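Local atomic coordinates of probable benzoylformate decarboxylase (PDB entry 7ORX), a protein that is a probable thiamine-diphosphate-dependent enzyme of the thiamine pyrophosphate family, a four-chain assembly that binds thiamine diphosphate and a sodium ion. Residues A434-A445 with I484-V495. Residues are numbered along the deposited sequence; the frame is centred on the assembly and turned at random.
Sequences ANYGITALWSAA and IDFVHLAEGYGV. With TPP (thiamine diphosphate), chain I.
Helix 440-445 and helix 486-493 cross at -50° with axes 8.8 Å apart; among the facing CA pairs of the segments, Trp442 and Tyr493 stand nearest. Tyr493 covers the most ground. Its CB sits against the backbone of Trp442, and CD1 is 3.8 Å from Trp442 CB. Its CG is anti to its own carbonyl carbon (chi1 -77°), which brings the ring over Thr439. One ring face meets Thr439 CA, and Ile438 CG2 approaches CE2. Thr439 runs beside the ring in the same direction, with CG2 3.5 Å from Tyr493 OH. That hydroxyl is hydrogen-bonded to Asn435 of the second subunit, and Asn435 OD1 here pairs with Tyr493 of that subunit; the two bonds are reciprocal across the subunit interface. Leu441 points toward helix 486-493; its CD1 rests on Ala490 CA (4.0 Å). Val495 CG2 packs on Leu441 CB and Ala445 CB. Both segments belong to the C-terminal thiamine-diphosphate-binding domain, an alpha/beta fold with a parallel sheet. Leu441, Phe486 and Ala490 also touch Leu521 of strand 520-525. Gly494, with positive phi, follows the last turn and completes a Schellman motif. Ala490 O accepts from both Tyr493 N and Val495 N, which reach it from opposite faces of its plane. Ala445 CB lies 3.5 Å from Gly494 O. At the other end, Ile438 and Leu489 cross at about a right angle, CD1 to CD1 at 3.9 Å. Ile438 CD1 also lies at the edge of the Phe486 ring. Phe486 CE1 meets Ala434 CB at 3.7 Å, while Ile484 CG2 lies over one face, near the rim. Ile484 CD1 meets the Asn435 amide, 3.6 Å from ND2. The next residue, Tyr436, turns to thiamine diphosphate, and its OH is hydrogen-bonded to Asn26 of the second subunit.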
loop_
_atom_site.group_PDB
_atom_site.type_symbol
_atom_site.label_atom_id
_atom_site.label_comp_id
_atom_site.label_asym_id
_atom_site.label_seq_id
_atom_site.Cartn_x
_atom_site.Cartn_y
_atom_site.Cartn_z
ATOM N N ALA C 434 -19.418 -22.448 -13.605
ATOM C CA ALA C 434 -20.139 -21.738 -14.669
ATOM C C ALA C 434 -20.814 -20.503 -14.080
ATOM O O ALA C 434 -20.949 -19.550 -14.801
ATOM C CB ALA C 434 -21.134 -22.646 -15.304
ATOM N N ASN C 435 -21.217 -20.508 -12.823
ATOM C CA ASN C 435 -22.031 -19.408 -12.244
ATOM C C ASN C 435 -21.181 -18.151 -12.047
ATOM O O ASN C 435 -21.751 -17.042 -12.001
ATOM C CB ASN C 435 -22.657 -19.816 -10.909
ATOM C CG ASN C 435 -23.615 -20.958 -11.095
ATOM O OD1 ASN C 435 -24.535 -20.842 -11.884
ATOM N ND2 ASN C 435 -23.332 -22.075 -10.448
ATOM N N TYR C 436 -19.863 -18.296 -11.896
ATOM C CA TYR C 436 -18.958 -17.128 -11.675
ATOM C C TYR C 436 -18.831 -16.303 -12.976
ATOM O O TYR C 436 -18.601 -15.106 -12.783
ATOM C CB TYR C 436 -17.602 -17.542 -11.112
ATOM C CG TYR C 436 -17.614 -18.311 -9.815
ATOM C CD1 TYR C 436 -17.749 -19.689 -9.834
ATOM C CD2 TYR C 436 -17.407 -17.694 -8.594
ATOM C CE1 TYR C 436 -17.722 -20.431 -8.665
ATOM C CE2 TYR C 436 -17.347 -18.419 -7.417
ATOM C CZ TYR C 436 -17.511 -19.796 -7.449
ATOM O OH TYR C 436 -17.499 -20.581 -6.317
ATOM N N GLY C 437 -19.026 -16.874 -14.185
ATOM C CA GLY C 437 -18.878 -16.141 -15.458
ATOM C C GLY C 437 -20.019 -16.312 -16.431
ATOM O O GLY C 437 -19.797 -16.229 -17.641
ATOM N N ILE C 438 -21.228 -16.550 -15.935
ATOM C CA ILE C 438 -22.411 -17.032 -16.719
ATOM C C ILE C 438 -22.795 -15.967 -17.736
ATOM O O ILE C 438 -23.205 -16.310 -18.851
ATOM C CB ILE C 438 -23.575 -17.368 -15.764
ATOM C CG1 ILE C 438 -24.670 -18.195 -16.451
ATOM C CG2 ILE C 438 -24.152 -16.119 -15.117
ATOM C CD1 ILE C 438 -24.234 -19.610 -16.806
ATOM N N THR C 439 -22.651 -14.696 -17.369
ATOM C CA THR C 439 -23.086 -13.551 -18.206
ATOM C C THR C 439 -22.238 -13.465 -19.483
ATOM O O THR C 439 -22.678 -12.780 -20.370
ATOM C CB THR C 439 -22.970 -12.223 -17.458
ATOM O OG1 THR C 439 -21.584 -12.070 -17.144
ATOM C CG2 THR C 439 -23.812 -12.170 -16.204
ATOM N N ALA C 440 -21.074 -14.103 -19.578
ATOM C CA ALA C 440 -20.283 -14.096 -20.823
ATOM C C ALA C 440 -21.044 -14.803 -21.933
ATOM O O ALA C 440 -20.665 -14.633 -23.114
ATOM C CB ALA C 440 -18.959 -14.749 -20.626
ATOM N N LEU C 441 -22.074 -15.577 -21.596
ATOM C CA LEU C 441 -22.898 -16.233 -22.632
ATOM C C LEU C 441 -23.607 -15.174 -23.472
ATOM O O LEU C 441 -23.718 -15.366 -24.695
ATOM C CB LEU C 441 -23.908 -17.155 -21.958
ATOM C CG LEU C 441 -23.355 -18.474 -21.445
ATOM C CD1 LEU C 441 -24.482 -19.260 -20.797
ATOM C CD2 LEU C 441 -22.708 -19.261 -22.585
ATOM N N TRP C 442 -24.078 -14.100 -22.839
ATOM C CA TRP C 442 -24.696 -12.935 -23.533
ATOM C C TRP C 442 -23.745 -12.378 -24.593
ATOM O O TRP C 442 -24.188 -12.211 -25.730
ATOM C CB TRP C 442 -25.049 -11.849 -22.531
ATOM C CG TRP C 442 -25.742 -10.686 -23.159
ATOM C CD1 TRP C 442 -27.081 -10.583 -23.410
ATOM C CD2 TRP C 442 -25.142 -9.461 -23.599
ATOM N NE1 TRP C 442 -27.353 -9.371 -23.980
ATOM C CE2 TRP C 442 -26.182 -8.653 -24.087
ATOM C CE3 TRP C 442 -23.847 -8.969 -23.633
ATOM C CZ2 TRP C 442 -25.956 -7.383 -24.612
ATOM C CZ3 TRP C 442 -23.623 -7.702 -24.140
ATOM C CH2 TRP C 442 -24.666 -6.928 -24.625
ATOM N N SER C 443 -22.480 -12.170 -24.239
ATOM C CA SER C 443 -21.459 -11.643 -25.167
ATOM C C SER C 443 -21.333 -12.589 -26.358
ATOM O O SER C 443 -21.378 -12.129 -27.486
ATOM C CB SER C 443 -20.171 -11.400 -24.456
ATOM O OG SER C 443 -20.367 -10.383 -23.476
ATOM N N ALA C 444 -21.280 -13.880 -26.132
ATOM C CA ALA C 444 -21.206 -14.879 -27.224
ATOM C C ALA C 444 -22.418 -14.750 -28.141
ATOM O O ALA C 444 -22.276 -14.857 -29.393
ATOM C CB ALA C 444 -21.110 -16.245 -26.607
ATOM N N ALA C 445 -23.596 -14.563 -27.548
ATOM C CA ALA C 445 -24.846 -14.442 -28.323
ATOM C C ALA C 445 -24.808 -13.172 -29.153
ATOM O O ALA C 445 -24.920 -13.301 -30.371
ATOM C CB ALA C 445 -26.054 -14.450 -27.410
ATOM N N ILE C 484 -30.200 -25.857 -10.468
ATOM C CA ILE C 484 -29.756 -24.936 -11.549
ATOM C C ILE C 484 -30.014 -25.608 -12.896
ATOM O O ILE C 484 -29.435 -26.686 -13.131
ATOM C CB ILE C 484 -28.261 -24.619 -11.409
ATOM C CG1 ILE C 484 -27.957 -23.999 -10.044
ATOM C CG2 ILE C 484 -27.746 -23.767 -12.580
ATOM C CD1 ILE C 484 -26.466 -23.803 -9.805
ATOM N N ASP C 485 -30.785 -24.969 -13.776
ATOM C CA ASP C 485 -30.987 -25.430 -15.173
ATOM C C ASP C 485 -30.166 -24.532 -16.108
ATOM O O ASP C 485 -30.631 -23.428 -16.404
ATOM C CB ASP C 485 -32.468 -25.420 -15.541
ATOM C CG ASP C 485 -32.799 -26.159 -16.840
ATOM O OD1 ASP C 485 -31.847 -26.530 -17.547
ATOM O OD2 ASP C 485 -34.015 -26.394 -17.135
ATOM N N PHE C 486 -29.020 -25.010 -16.596
ATOM C CA PHE C 486 -28.092 -24.257 -17.487
ATOM C C PHE C 486 -28.714 -24.025 -18.856
ATOM O O PHE C 486 -28.329 -23.075 -19.516
ATOM C CB PHE C 486 -26.749 -24.977 -17.609
ATOM C CG PHE C 486 -26.007 -24.902 -16.307
ATOM C CD1 PHE C 486 -25.246 -23.789 -15.999
ATOM C CD2 PHE C 486 -26.179 -25.874 -15.338
ATOM C CE1 PHE C 486 -24.604 -23.693 -14.781
ATOM C CE2 PHE C 486 -25.553 -25.770 -14.112
ATOM C CZ PHE C 486 -24.764 -24.674 -13.838
ATOM N N VAL C 487 -29.648 -24.856 -19.276
ATOM C CA VAL C 487 -30.395 -24.628 -20.543
ATOM C C VAL C 487 -31.209 -23.348 -20.372
ATOM O O VAL C 487 -31.128 -22.516 -21.247
ATOM C CB VAL C 487 -31.268 -25.833 -20.943
ATOM C CG1 VAL C 487 -32.168 -25.510 -22.120
ATOM C CG2 VAL C 487 -30.387 -27.048 -21.237
ATOM N N HIS C 488 -31.930 -23.191 -19.268
ATOM C CA HIS C 488 -32.719 -21.972 -18.957
ATOM C C HIS C 488 -31.767 -20.776 -18.883
ATOM O O HIS C 488 -32.124 -19.710 -19.389
ATOM C CB HIS C 488 -33.538 -22.138 -17.658
ATOM C CG HIS C 488 -34.893 -22.711 -17.869
ATOM N ND1 HIS C 488 -35.746 -22.185 -18.820
ATOM C CD2 HIS C 488 -35.556 -23.728 -17.259
ATOM C CE1 HIS C 488 -36.885 -22.877 -18.809
ATOM N NE2 HIS C 488 -36.772 -23.856 -17.879
ATOM N N LEU C 489 -30.593 -20.940 -18.287
ATOM C CA LEU C 489 -29.643 -19.812 -18.176
ATOM C C LEU C 489 -29.152 -19.437 -19.570
ATOM O O LEU C 489 -29.233 -18.262 -19.908
ATOM C CB LEU C 489 -28.501 -20.194 -17.245
ATOM C CG LEU C 489 -28.875 -20.324 -15.770
ATOM C CD1 LEU C 489 -27.604 -20.354 -14.934
ATOM C CD2 LEU C 489 -29.730 -19.169 -15.292
ATOM N N ALA C 490 -28.747 -20.405 -20.376
ATOM C CA ALA C 490 -28.288 -20.171 -21.767
ATOM C C ALA C 490 -29.354 -19.411 -22.552
ATOM O O ALA C 490 -29.032 -18.448 -23.229
ATOM C CB ALA C 490 -27.954 -21.474 -22.446
ATOM N N GLU C 491 -30.606 -19.844 -22.477
ATOM C CA GLU C 491 -31.685 -19.277 -23.322
ATOM C C GLU C 491 -31.991 -17.897 -22.760
ATOM O O GLU C 491 -32.263 -16.985 -23.548
ATOM C CB GLU C 491 -32.871 -20.233 -23.424
ATOM C CG GLU C 491 -32.544 -21.500 -24.243
ATOM C CD GLU C 491 -33.686 -22.530 -24.376
ATOM O OE1 GLU C 491 -33.603 -23.432 -25.296
ATOM O OE2 GLU C 491 -34.700 -22.423 -23.598
ATOM N N GLY C 492 -31.833 -17.730 -21.453
ATOM C CA GLY C 492 -31.926 -16.412 -20.795
ATOM C C GLY C 492 -30.981 -15.395 -21.394
ATOM O O GLY C 492 -31.351 -14.236 -21.422
ATOM N N TYR C 493 -29.804 -15.816 -21.850
ATOM C CA TYR C 493 -28.768 -14.918 -22.414
ATOM C C TYR C 493 -28.726 -15.043 -23.936
ATOM O O TYR C 493 -27.994 -14.305 -24.555
ATOM C CB TYR C 493 -27.439 -15.149 -21.696
ATOM C CG TYR C 493 -27.374 -14.509 -20.324
ATOM C CD1 TYR C 493 -27.741 -13.194 -20.142
ATOM C CD2 TYR C 493 -26.959 -15.200 -19.200
ATOM C CE1 TYR C 493 -27.694 -12.585 -18.900
ATOM C CE2 TYR C 493 -26.887 -14.599 -17.948
ATOM C CZ TYR C 493 -27.260 -13.276 -17.795
ATOM O OH TYR C 493 -27.249 -12.599 -16.606
ATOM N N GLY C 494 -29.614 -15.819 -24.547
ATOM C CA GLY C 494 -29.753 -15.858 -26.017
ATOM C C GLY C 494 -28.830 -16.878 -26.634
ATOM O O GLY C 494 -28.608 -16.812 -27.858
ATOM N N VAL C 495 -28.305 -17.804 -25.834
ATOM C CA VAL C 495 -27.593 -19.001 -26.359
ATOM C C VAL C 495 -28.505 -20.242 -26.351
ATOM O O VAL C 495 -29.130 -20.539 -25.345
ATOM C CB VAL C 495 -26.300 -19.246 -25.583
ATOM C CG1 VAL C 495 -25.544 -20.472 -26.085
ATOM C CG2 VAL C 495 -25.441 -18.029 -25.677
HETATM N "N1'" TPP I . -14.380 -19.254 -5.318
HETATM C "C2'" TPP I . -13.564 -18.943 -6.333
HETATM C CM2 TPP I . -13.725 -17.608 -6.982
HETATM N "N3'" TPP I . -12.604 -19.738 -6.805
HETATM C "C4'" TPP I . -12.441 -20.933 -6.213
HETATM N "N4'" TPP I . -11.463 -21.706 -6.704
HETATM C "C5'" TPP I . -13.263 -21.360 -5.143
HETATM C "C6'" TPP I . -14.217 -20.448 -4.734
HETATM C "C7'" TPP I . -13.119 -22.717 -4.472
HETATM N N3 TPP I . -13.496 -23.858 -5.342
HETATM C C2 TPP I . -12.586 -24.706 -5.832
HETATM S S1 TPP I . -13.277 -25.988 -6.736
HETATM C C5 TPP I . -14.854 -25.331 -6.417
HETATM C C4 TPP I . -14.802 -24.158 -5.734
HETATM C CM4 TPP I . -15.977 -23.293 -5.384
HETATM C C6 TPP I . -16.093 -26.076 -6.833
HETATM C C7 TPP I . -16.494 -25.825 -8.257
HETATM O O7 TPP I . -16.587 -27.115 -8.892
HETATM P PA TPP I . -17.388 -27.313 -10.258
HETATM O O1A TPP I . -17.253 -26.262 -11.311
HETATM O O2A TPP I . -18.780 -27.606 -9.810
HETATM O O3A TPP I . -16.604 -28.632 -10.723
HETATM P PB TPP I . -16.454 -30.062 -9.958
HETATM O O1B TPP I . -15.645 -30.986 -10.854
HETATM O O2B TPP I . -15.790 -29.795 -8.625
HETATM O O3B TPP I . -17.884 -30.531 -9.795
#